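PDB 3ISL: (S)-ureidoglycine--glyoxylate transaminase from Bacillus subtilis, which catalyses the pyridoxal-phosphate-dependent transfer of an amino group from (S)-ureidoglycine to glyoxylate, giving oxalurate and glycine in purine catabolism. Local coordinates for residues G368-R372 with K373-L377; F292-H295 with R296-A300; D340-L343 with A344-I348. All coordinates share one frame; numbering follows the deposited sequence.

Contact 1: G368-R372 with K373-L377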
ATOM      1  N   GLY A 368       3.084  -0.934  21.099  1.00 20.03           N
ATOM      2  CA  GLY A 368       2.218   0.151  20.801  1.00 20.80           C
ATOM      3  C   GLY A 368       1.002   0.239  21.713  1.00 21.13           C
ATOM      4  O   GLY A 368       1.104   0.079  22.947  1.00 22.02           O
ATOM      5  N   TYR A 369      -0.162   0.475  21.120  1.00 19.93           N
ATOM      6  CA  TYR A 369      -1.382   0.690  21.909  1.00 20.72           C
ATOM      7  C   TYR A 369      -1.789  -0.587  22.660  1.00 21.50           C
ATOM      8  O   TYR A 369      -2.471  -0.513  23.667  1.00 21.87           O
ATOM      9  CB  TYR A 369      -2.529   1.121  20.993  1.00 22.58           C
ATOM     10  CG  TYR A 369      -3.732   1.561  21.815  1.00 23.86           C
ATOM     11  CD1 TYR A 369      -3.694   2.784  22.536  1.00 25.73           C
ATOM     12  CD2 TYR A 369      -4.845   0.758  21.925  1.00 24.70           C
ATOM     13  CE1 TYR A 369      -4.752   3.189  23.314  1.00 27.36           C
ATOM     14  CE2 TYR A 369      -5.931   1.152  22.735  1.00 31.73           C
ATOM     15  CZ  TYR A 369      -5.861   2.358  23.436  1.00 29.20           C
ATOM     16  OH  TYR A 369      -6.944   2.764  24.205  1.00 32.99           O
ATOM     17  N   SER A 370      -1.466  -1.760  22.098  1.00 21.17           N
ATOM     18  CA  SER A 370      -1.646  -3.074  22.768  1.00 22.68           C
ATOM     19  C   SER A 370      -0.770  -3.275  24.032  1.00 22.37           C
ATOM     20  O   SER A 370      -1.035  -4.177  24.917  1.00 24.88           O
ATOM     21  CB  SER A 370      -1.313  -4.161  21.722  1.00 22.08           C
ATOM     22  OG  SER A 370      -2.442  -4.367  20.836  1.00 22.22           O
ATOM     23  N   CYS A 371       0.281  -2.457  24.131  1.00 21.52           N
ATOM     24  CA  CYS A 371       1.216  -2.560  25.241  1.00 22.87           C
ATOM     25  C   CYS A 371       0.633  -1.722  26.386  1.00 23.05           C
ATOM     26  O   CYS A 371       1.055  -0.560  26.611  1.00 22.76           O
ATOM     27  CB  CYS A 371       2.602  -2.049  24.820  1.00 22.64           C
ATOM     28  SG  CYS A 371       3.816  -2.253  26.110  1.00 24.94           S
ATOM     29  N   ARG A 372      -0.375  -2.276  27.072  1.00 22.50           N
ATOM     30  CA  ARG A 372      -1.018  -1.507  28.128  1.00 24.04           C
ATOM     31  C   ARG A 372      -1.501  -2.429  29.208  1.00 24.98           C
ATOM     32  O   ARG A 372      -1.749  -3.620  28.976  1.00 26.57           O
ATOM     33  CB  ARG A 372      -2.124  -0.554  27.601  1.00 23.00           C
ATOM     34  CG  ARG A 372      -3.482  -1.265  27.244  1.00 22.13           C
ATOM     35  CD  ARG A 372      -4.435  -0.211  26.576  1.00 22.18           C
ATOM     36  NE  ARG A 372      -5.757  -0.799  26.354  1.00 24.66           N
ATOM     37  CZ  ARG A 372      -6.047  -1.460  25.255  1.00 26.23           C
ATOM     38  NH1 ARG A 372      -5.088  -1.556  24.326  1.00 25.94           N
ATOM     39  NH2 ARG A 372      -7.279  -1.949  25.038  1.00 24.42           N
ATOM     40  N   LYS A 373      -1.596  -1.896  30.428  1.00 27.65           N
ATOM     41  CA  LYS A 373      -1.856  -2.776  31.567  1.00 27.19           C
ATOM     42  C   LYS A 373      -3.119  -3.610  31.456  1.00 26.21           C
ATOM     43  O   LYS A 373      -3.102  -4.772  31.838  1.00 27.19           O
ATOM     44  CB  LYS A 373      -1.890  -1.984  32.838  1.00 29.67           C
ATOM     45  CG  LYS A 373      -3.228  -1.310  33.155  1.00 34.84           C
ATOM     46  CD  LYS A 373      -3.032  -0.378  34.412  1.00 38.53           C
ATOM     47  CE  LYS A 373      -2.681  -1.260  35.579  1.00 40.63           C
ATOM     48  NZ  LYS A 373      -2.447  -2.608  34.907  1.00 41.43           N
ATOM     49  N   GLU A 374      -4.192  -3.065  30.881  1.00 25.65           N
ATOM     50  CA  GLU A 374      -5.445  -3.810  30.741  1.00 25.99           C
ATOM     51  C   GLU A 374      -5.273  -5.091  29.879  1.00 25.83           C
ATOM     52  O   GLU A 374      -5.835  -6.172  30.208  1.00 26.38           O
ATOM     53  CB  GLU A 374      -6.578  -2.918  30.147  1.00 25.28           C
ATOM     54  CG  GLU A 374      -6.983  -1.739  31.093  1.00 27.75           C
ATOM     55  CD  GLU A 374      -6.199  -0.447  30.787  1.00 25.31           C
ATOM     56  OE1 GLU A 374      -5.087  -0.475  30.195  1.00 21.74           O
ATOM     57  OE2 GLU A 374      -6.712   0.612  31.129  1.00 29.24           O
ATOM     58  N   ASN A 375      -4.515  -4.952  28.788  1.00 24.94           N
ATOM     59  CA  ASN A 375      -4.285  -6.044  27.822  1.00 25.21           C
ATOM     60  C   ASN A 375      -3.311  -7.068  28.451  1.00 25.62           C
ATOM     61  O   ASN A 375      -3.474  -8.300  28.332  1.00 27.29           O
ATOM     62  CB  ASN A 375      -3.663  -5.511  26.528  1.00 24.13           C
ATOM     63  CG  ASN A 375      -4.633  -5.162  25.526  1.00 24.92           C
ATOM     64  OD1 ASN A 375      -4.323  -5.157  24.304  1.00 26.61           O
ATOM     65  ND2 ASN A 375      -5.844  -4.862  25.963  1.00 17.45           N
ATOM     66  N   VAL A 376      -2.305  -6.557  29.159  1.00 25.09           N
ATOM     67  CA  VAL A 376      -1.403  -7.458  29.818  1.00 23.37           C
ATOM     68  C   VAL A 376      -2.147  -8.284  30.867  1.00 24.49           C
ATOM     69  O   VAL A 376      -2.005  -9.475  30.943  1.00 23.98           O
ATOM     70  CB  VAL A 376      -0.228  -6.699  30.447  1.00 24.73           C
ATOM     71  CG1 VAL A 376       0.425  -7.589  31.476  1.00 20.58           C
ATOM     72  CG2 VAL A 376       0.778  -6.366  29.337  1.00 22.38           C
ATOM     73  N   LEU A 377      -2.986  -7.649  31.669  1.00 25.44           N
ATOM     74  CA  LEU A 377      -3.817  -8.407  32.627  1.00 25.08           C
ATOM     75  C   LEU A 377      -4.784  -9.400  31.938  1.00 25.61           C
ATOM     76  O   LEU A 377      -4.911 -10.552  32.371  1.00 26.53           O
ATOM     77  CB  LEU A 377      -4.593  -7.426  33.519  1.00 24.27           C
ATOM     78  CG  LEU A 377      -4.040  -6.889  34.850  1.00 27.98           C
ATOM     79  CD1 LEU A 377      -2.670  -7.328  35.317  1.00 24.79           C
ATOM     80  CD2 LEU A 377      -4.309  -5.422  35.156  1.00 23.79           C
TER
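R372 and N375 meet at the start of helix 373-389, where R372 closes the inverse gamma turn centred on C371 and is also the N-cap. The backbone of R372 opens the helix. Its O accepts a nearly straight hydrogen bond from V376 N at 3.0 Å (167°), and N375 N adds a weak second one.

The long side chain leaves with CG between the backbone N and the carbonyl carbon (chi1 77°), then runs extended to NE, which brings the guanidinium back beside Y369. There it is sandwiched: the amide of N375 lies over one face, its plane turned 44° from the guanidinium, while the opposite face meets the Y369 ring near CE2. The bond from R372 NH1 to Y369 O, 2.9 Å long, lies close to the guanidinium plane and fixes the group's rotation. NH1 also forms a salt bridge with E21, its strongest partner.

E374 comes across the arginine chain at about a right angle. Its OE1 rests 3.5 Å from R372 CG, and its salt bridge to NE is long; an acid in the first helical turn probably also suits the positive end of the helix dipole. A leucine in place of R372 would probably leave E21 without this charged partner, Y369 O without the bond from NH1, and the ring and the amide without the flat group between them.

N375, short and polar, fits against S370 in the preceding loop, where S370 is held by I14 and E21 through OG. Here N375 CB packs 3.4 Å from S370 O.

Contact 2: F292-H295 with R296-A300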
ATOM      1  N   PHE A 292       9.785   4.026  25.291  1.00 18.05           N
ATOM      2  CA  PHE A 292      10.570   2.764  25.418  1.00 18.37           C
ATOM      3  C   PHE A 292      10.505   2.177  26.820  1.00 20.06           C
ATOM      4  O   PHE A 292      10.449   0.931  27.003  1.00 20.36           O
ATOM      5  CB  PHE A 292      12.060   2.936  25.057  1.00 18.31           C
ATOM      6  CG  PHE A 292      12.322   3.608  23.698  1.00 17.97           C
ATOM      7  CD1 PHE A 292      11.454   3.428  22.605  1.00 18.44           C
ATOM      8  CD2 PHE A 292      13.458   4.403  23.527  1.00 16.04           C
ATOM      9  CE1 PHE A 292      11.690   4.058  21.367  1.00 14.32           C
ATOM     10  CE2 PHE A 292      13.706   5.037  22.277  1.00 18.82           C
ATOM     11  CZ  PHE A 292      12.839   4.828  21.198  1.00 16.70           C
ATOM     12  N   GLU A 293      10.559   3.065  27.819  1.00 19.80           N
ATOM     13  CA  GLU A 293      10.449   2.646  29.226  1.00 21.51           C
ATOM     14  C   GLU A 293       9.038   2.047  29.507  1.00 19.87           C
ATOM     15  O   GLU A 293       8.901   1.032  30.211  1.00 19.37           O
ATOM     16  CB  GLU A 293      10.752   3.829  30.179  1.00 21.71           C
ATOM     17  CG  GLU A 293      10.293   3.541  31.607  1.00 28.48           C
ATOM     18  CD  GLU A 293      11.112   2.413  32.230  1.00 39.08           C
ATOM     19  OE1 GLU A 293      10.585   1.650  33.090  1.00 41.92           O
ATOM     20  OE2 GLU A 293      12.309   2.290  31.845  1.00 43.30           O
ATOM     21  N   ARG A 294       8.005   2.638  28.905  1.00 17.83           N
ATOM     22  CA  ARG A 294       6.658   2.103  29.056  1.00 18.08           C
ATOM     23  C   ARG A 294       6.537   0.674  28.456  1.00 17.39           C
ATOM     24  O   ARG A 294       5.832  -0.176  28.966  1.00 16.71           O
ATOM     25  CB  ARG A 294       5.693   3.106  28.386  1.00 18.48           C
ATOM     26  CG  ARG A 294       4.179   2.830  28.555  1.00 20.39           C
ATOM     27  CD  ARG A 294       3.584   2.125  27.370  1.00 22.33           C
ATOM     28  NE  ARG A 294       3.500   3.006  26.192  1.00 16.48           N
ATOM     29  CZ  ARG A 294       2.863   2.719  25.067  1.00 19.35           C
ATOM     30  NH1 ARG A 294       2.279   1.555  24.943  1.00 14.00           N
ATOM     31  NH2 ARG A 294       2.892   3.610  24.038  1.00 10.86           N
ATOM     32  N   HIS A 295       7.211   0.428  27.332  1.00 16.95           N
ATOM     33  CA  HIS A 295       7.231  -0.925  26.740  1.00 16.76           C
ATOM     34  C   HIS A 295       7.968  -1.900  27.708  1.00 17.42           C
ATOM     35  O   HIS A 295       7.511  -3.000  27.931  1.00 17.67           O
ATOM     36  CB  HIS A 295       7.842  -0.901  25.336  1.00 14.85           C
ATOM     37  CG  HIS A 295       6.864  -0.407  24.274  1.00 18.46           C
ATOM     38  ND1 HIS A 295       6.462   0.917  24.178  1.00 18.02           N
ATOM     39  CD2 HIS A 295       6.187  -1.073  23.302  1.00 12.38           C
ATOM     40  CE1 HIS A 295       5.587   1.039  23.185  1.00 16.60           C
ATOM     41  NE2 HIS A 295       5.378  -0.162  22.667  1.00 18.57           N
ATOM     42  N   ARG A 296       9.089  -1.489  28.257  1.00 16.68           N
ATOM     43  CA  ARG A 296       9.734  -2.299  29.303  1.00 18.32           C
ATOM     44  C   ARG A 296       8.889  -2.591  30.539  1.00 17.84           C
ATOM     45  O   ARG A 296       8.867  -3.742  31.099  1.00 17.56           O
ATOM     46  CB  ARG A 296      11.019  -1.627  29.721  1.00 18.02           C
ATOM     47  CG  ARG A 296      12.094  -1.760  28.594  1.00 22.03           C
ATOM     48  CD  ARG A 296      13.488  -1.443  29.147  1.00 25.92           C
ATOM     49  NE  ARG A 296      13.556  -0.074  29.688  1.00 29.42           N
ATOM     50  CZ  ARG A 296      13.804   1.025  28.950  1.00 31.90           C
ATOM     51  NH1 ARG A 296      14.003   0.958  27.616  1.00 29.99           N
ATOM     52  NH2 ARG A 296      13.862   2.202  29.555  1.00 30.56           N
ATOM     53  N   HIS A 297       8.199  -1.564  31.022  1.00 17.72           N
ATOM     54  CA  HIS A 297       7.372  -1.763  32.201  1.00 18.61           C
ATOM     55  C   HIS A 297       6.353  -2.949  31.982  1.00 19.92           C
ATOM     56  O   HIS A 297       6.242  -3.909  32.808  1.00 18.22           O
ATOM     57  CB  HIS A 297       6.667  -0.422  32.501  1.00 19.65           C
ATOM     58  CG  HIS A 297       5.781  -0.463  33.707  1.00 22.19           C
ATOM     59  ND1 HIS A 297       4.509   0.070  33.719  1.00 22.23           N
ATOM     60  CD2 HIS A 297       5.995  -0.957  34.956  1.00 22.95           C
ATOM     61  CE1 HIS A 297       3.978  -0.096  34.914  1.00 20.67           C
ATOM     62  NE2 HIS A 297       4.840  -0.753  35.666  1.00 20.22           N
ATOM     63  N   HIS A 298       5.605  -2.897  30.861  1.00 18.28           N
ATOM     64  CA  HIS A 298       4.595  -3.914  30.601  1.00 18.79           C
ATOM     65  C   HIS A 298       5.223  -5.267  30.299  1.00 18.72           C
ATOM     66  O   HIS A 298       4.657  -6.322  30.644  1.00 19.54           O
ATOM     67  CB  HIS A 298       3.551  -3.464  29.568  1.00 16.92           C
ATOM     68  CG  HIS A 298       2.794  -2.257  30.024  1.00 20.05           C
ATOM     69  ND1 HIS A 298       1.879  -2.285  31.057  1.00 18.46           N
ATOM     70  CD2 HIS A 298       2.890  -0.963  29.649  1.00 20.98           C
ATOM     71  CE1 HIS A 298       1.422  -1.063  31.267  1.00 16.76           C
ATOM     72  NE2 HIS A 298       2.014  -0.249  30.421  1.00 20.70           N
ATOM     73  N   GLU A 299       6.403  -5.238  29.692  1.00 18.06           N
ATOM     74  CA  GLU A 299       7.122  -6.453  29.459  1.00 16.58           C
ATOM     75  C   GLU A 299       7.404  -7.127  30.804  1.00 16.70           C
ATOM     76  O   GLU A 299       7.250  -8.351  30.909  1.00 15.38           O
ATOM     77  CB  GLU A 299       8.422  -6.179  28.670  1.00 16.98           C
ATOM     78  CG  GLU A 299       9.383  -7.388  28.678  1.00 17.98           C
ATOM     79  CD  GLU A 299      10.761  -7.064  28.172  1.00 20.84           C
ATOM     80  OE1 GLU A 299      11.196  -5.860  28.253  1.00 14.77           O
ATOM     81  OE2 GLU A 299      11.374  -8.048  27.661  1.00 17.58           O
ATOM     82  N   ALA A 300       7.792  -6.335  31.813  1.00 16.42           N
ATOM     83  CA  ALA A 300       8.166  -6.859  33.119  1.00 19.05           C
ATOM     84  C   ALA A 300       6.936  -7.467  33.847  1.00 19.45           C
ATOM     85  O   ALA A 300       7.018  -8.582  34.336  1.00 19.68           O
ATOM     86  CB  ALA A 300       8.844  -5.780  33.971  1.00 18.98           C
TER
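R296 folds back along helix 288-308 over the preceding turn, to F292 and E293. Its CB lies 3.4 Å from E293 O, and CG sits 3.5 Å from F292 O, the carbonyl that also receives the R296 backbone N-H. The chain then bends at chi3 (-60°), returning the guanidinium toward the earlier residues instead of letting it run outward. NE passes 3.4 Å from E293 OE2. Beyond CZ the two ends part: NH1 comes 3.8 Å from F292 CB, while NH2 donates to E293 OE2 at 2.8 Å. This salt-bridging bond is bent (140°) and meets the anti side of the carboxylate, somewhat out of its plane. The carboxylate and guanidinium planes stand 71° apart. One face of the guanidinium packs over F292 O and E293 CA.

On another side of the helix, R294 CD touches the edge of the H298 ring, 3.9 Å from CD2. The polar ends are held elsewhere, R294 by E286 and H298 by Y407 of helix 398-408, so both residues link this helix to its surroundings. The whole is typical of an amphipathic helix, with an i to i+3 glutamate-arginine salt bridge on its exposed side.

Contact 3: D340-L343 with A344-I348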
ATOM      1  N   ASP A 340      -6.479 -21.044  19.401  1.00 26.91           N
ATOM      2  CA  ASP A 340      -7.839 -20.996  18.856  1.00 27.46           C
ATOM      3  C   ASP A 340      -8.877 -20.701  19.963  1.00 26.41           C
ATOM      4  O   ASP A 340      -9.789 -19.912  19.741  1.00 25.95           O
ATOM      5  CB  ASP A 340      -8.206 -22.345  18.135  1.00 28.19           C
ATOM      6  CG  ASP A 340      -7.386 -22.569  16.836  1.00 32.12           C
ATOM      7  OD1 ASP A 340      -7.421 -23.711  16.300  1.00 34.31           O
ATOM      8  OD2 ASP A 340      -6.719 -21.595  16.349  1.00 33.44           O
ATOM      9  N   MET A 341      -8.744 -21.341  21.125  1.00 25.20           N
ATOM     10  CA  MET A 341      -9.702 -21.149  22.232  1.00 25.59           C
ATOM     11  C   MET A 341      -9.634 -19.742  22.860  1.00 25.39           C
ATOM     12  O   MET A 341     -10.666 -19.140  23.222  1.00 24.69           O
ATOM     13  CB  MET A 341      -9.567 -22.246  23.320  1.00 25.94           C
ATOM     14  CG  MET A 341     -10.679 -22.158  24.383  1.00 27.24           C
ATOM     15  SD  MET A 341     -10.441 -23.344  25.753  1.00 33.98           S
ATOM     16  CE  MET A 341     -10.924 -24.863  24.901  1.00 31.83           C
ATOM     17  N   LEU A 342      -8.420 -19.240  23.065  1.00 25.69           N
ATOM     18  CA  LEU A 342      -8.231 -17.892  23.555  1.00 25.94           C
ATOM     19  C   LEU A 342      -8.988 -16.911  22.658  1.00 25.53           C
ATOM     20  O   LEU A 342      -9.668 -16.011  23.147  1.00 25.66           O
ATOM     21  CB  LEU A 342      -6.742 -17.517  23.519  1.00 25.80           C
ATOM     22  CG  LEU A 342      -5.898 -17.508  24.756  1.00 27.49           C
ATOM     23  CD1 LEU A 342      -4.655 -16.543  24.473  1.00 28.56           C
ATOM     24  CD2 LEU A 342      -6.734 -16.929  25.880  1.00 27.86           C
ATOM     25  N   LEU A 343      -8.824 -17.102  21.347  1.00 25.22           N
ATOM     26  CA  LEU A 343      -9.476 -16.285  20.321  1.00 24.93           C
ATOM     27  C   LEU A 343     -10.982 -16.453  20.346  1.00 25.02           C
ATOM     28  O   LEU A 343     -11.708 -15.478  20.421  1.00 25.30           O
ATOM     29  CB  LEU A 343      -8.917 -16.582  18.909  1.00 24.59           C
ATOM     30  CG  LEU A 343      -9.340 -15.493  17.870  1.00 24.49           C
ATOM     31  CD1 LEU A 343      -9.016 -14.052  18.337  1.00 20.71           C
ATOM     32  CD2 LEU A 343      -8.718 -15.750  16.448  1.00 23.47           C
ATOM     33  N   ALA A 344     -11.452 -17.686  20.296  1.00 25.40           N
ATOM     34  CA  ALA A 344     -12.884 -17.985  20.108  1.00 25.55           C
ATOM     35  C   ALA A 344     -13.653 -17.574  21.365  1.00 25.55           C
ATOM     36  O   ALA A 344     -14.775 -17.091  21.282  1.00 24.96           O
ATOM     37  CB  ALA A 344     -13.105 -19.540  19.802  1.00 26.43           C
ATOM     38  N   GLN A 345     -13.047 -17.689  22.532  1.00 24.70           N
ATOM     39  CA  GLN A 345     -13.837 -17.392  23.739  1.00 26.45           C
ATOM     40  C   GLN A 345     -13.590 -16.009  24.323  1.00 27.38           C
ATOM     41  O   GLN A 345     -14.537 -15.324  24.739  1.00 27.36           O
ATOM     42  CB  GLN A 345     -13.621 -18.448  24.803  1.00 25.34           C
ATOM     43  CG  GLN A 345     -13.737 -19.823  24.192  1.00 28.32           C
ATOM     44  CD  GLN A 345     -15.154 -20.281  23.911  1.00 30.48           C
ATOM     45  OE1 GLN A 345     -15.384 -21.025  22.958  1.00 32.15           O
ATOM     46  NE2 GLN A 345     -16.096 -19.905  24.759  1.00 27.36           N
ATOM     47  N   PHE A 346     -12.320 -15.635  24.423  1.00 26.99           N
ATOM     48  CA  PHE A 346     -11.959 -14.327  24.967  1.00 25.78           C
ATOM     49  C   PHE A 346     -11.737 -13.254  23.938  1.00 25.43           C
ATOM     50  O   PHE A 346     -11.601 -12.097  24.299  1.00 25.66           O
ATOM     51  CB  PHE A 346     -10.744 -14.451  25.856  1.00 24.43           C
ATOM     52  CG  PHE A 346     -10.922 -15.406  27.022  1.00 24.28           C
ATOM     53  CD1 PHE A 346     -11.022 -14.905  28.330  1.00 23.41           C
ATOM     54  CD2 PHE A 346     -10.903 -16.798  26.841  1.00 25.02           C
ATOM     55  CE1 PHE A 346     -11.186 -15.753  29.431  1.00 25.72           C
ATOM     56  CE2 PHE A 346     -11.045 -17.640  27.955  1.00 27.68           C
ATOM     57  CZ  PHE A 346     -11.171 -17.102  29.259  1.00 23.45           C
ATOM     58  N   GLY A 347     -11.714 -13.592  22.652  1.00 25.68           N
ATOM     59  CA  GLY A 347     -11.396 -12.575  21.656  1.00 23.88           C
ATOM     60  C   GLY A 347      -9.935 -12.144  21.792  1.00 24.69           C
ATOM     61  O   GLY A 347      -9.546 -11.092  21.279  1.00 23.67           O
ATOM     62  N   ILE A 348      -9.135 -12.921  22.522  1.00 22.40           N
ATOM     63  CA  ILE A 348      -7.710 -12.579  22.722  1.00 23.11           C
ATOM     64  C   ILE A 348      -6.831 -13.205  21.656  1.00 23.28           C
ATOM     65  O   ILE A 348      -6.951 -14.403  21.400  1.00 23.46           O
ATOM     66  CB  ILE A 348      -7.209 -13.110  24.088  1.00 22.72           C
ATOM     67  CG1 ILE A 348      -7.875 -12.303  25.217  1.00 25.35           C
ATOM     68  CG2 ILE A 348      -5.661 -13.065  24.160  1.00 23.43           C
ATOM     69  CD1 ILE A 348      -7.548 -12.941  26.660  1.00 26.09           C
TER
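The C-terminal end of helix 335-346 unwinds round the carbonyl of L342, which F346 and I348 both grip. F346 N donates to L342 O at 3.0 Å and I348 N at 3.2 Å (152°), the two arriving from opposite faces of the carbonyl plane. One oxygen thus serves both the last helical turn and the chain that leaves it; the helix also widens into a pi-type turn at 344-346. Between F346 and I348, G347 takes a positive phi (68°), readily adopted by a residue without a side chain, which ends the helix and turns the chain.

I348 thereby comes back beside L342. Its CG2, anti to the backbone N, packs 3.6 Å from L342 CD1. Branched aliphatic chains suit this buried join. F346 shares the same leucine more loosely, its CD2 4.3 Å from L342 CD2, while L343 CD1 lies 3.7 Å from I348 O. Elsewhere on the helix, M341 CG rests 3.9 Å from Q345 CG.

M341 reaches V386 and R389, and F346 reaches F378 and A385, all on helix 373-389. G347 is hydrogen-bonded through its backbone to T13 of strand 13-14, I348 enters strand 348-349, and L343 packs on P40 of the second subunit.

Along the chain contact 2 comes first, then contact 3, then contact 1. Contacts 1 and 2 have centres about 10 Å apart and touch: R294 NH1 lies 2.7 Å from G368 O and H295 NE2 2.9 Å from G368 N, probable hydrogen bonds that clamp this glycine's backbone to helix 288-308. Contact 3 stands apart, its centre about 17 Å from contact 1 and about 25 Å from contact 2. Helix 373-389 joins them: contact 1 starts it, H298 packs on its first turn, and contact 3 lies against later turns. Contacts 1 and 2 each bring a side chain to about 9 Å from that of K198, the cofactor-carrying lysine (unattached here); only L343 of contact 3 touches the second subunit.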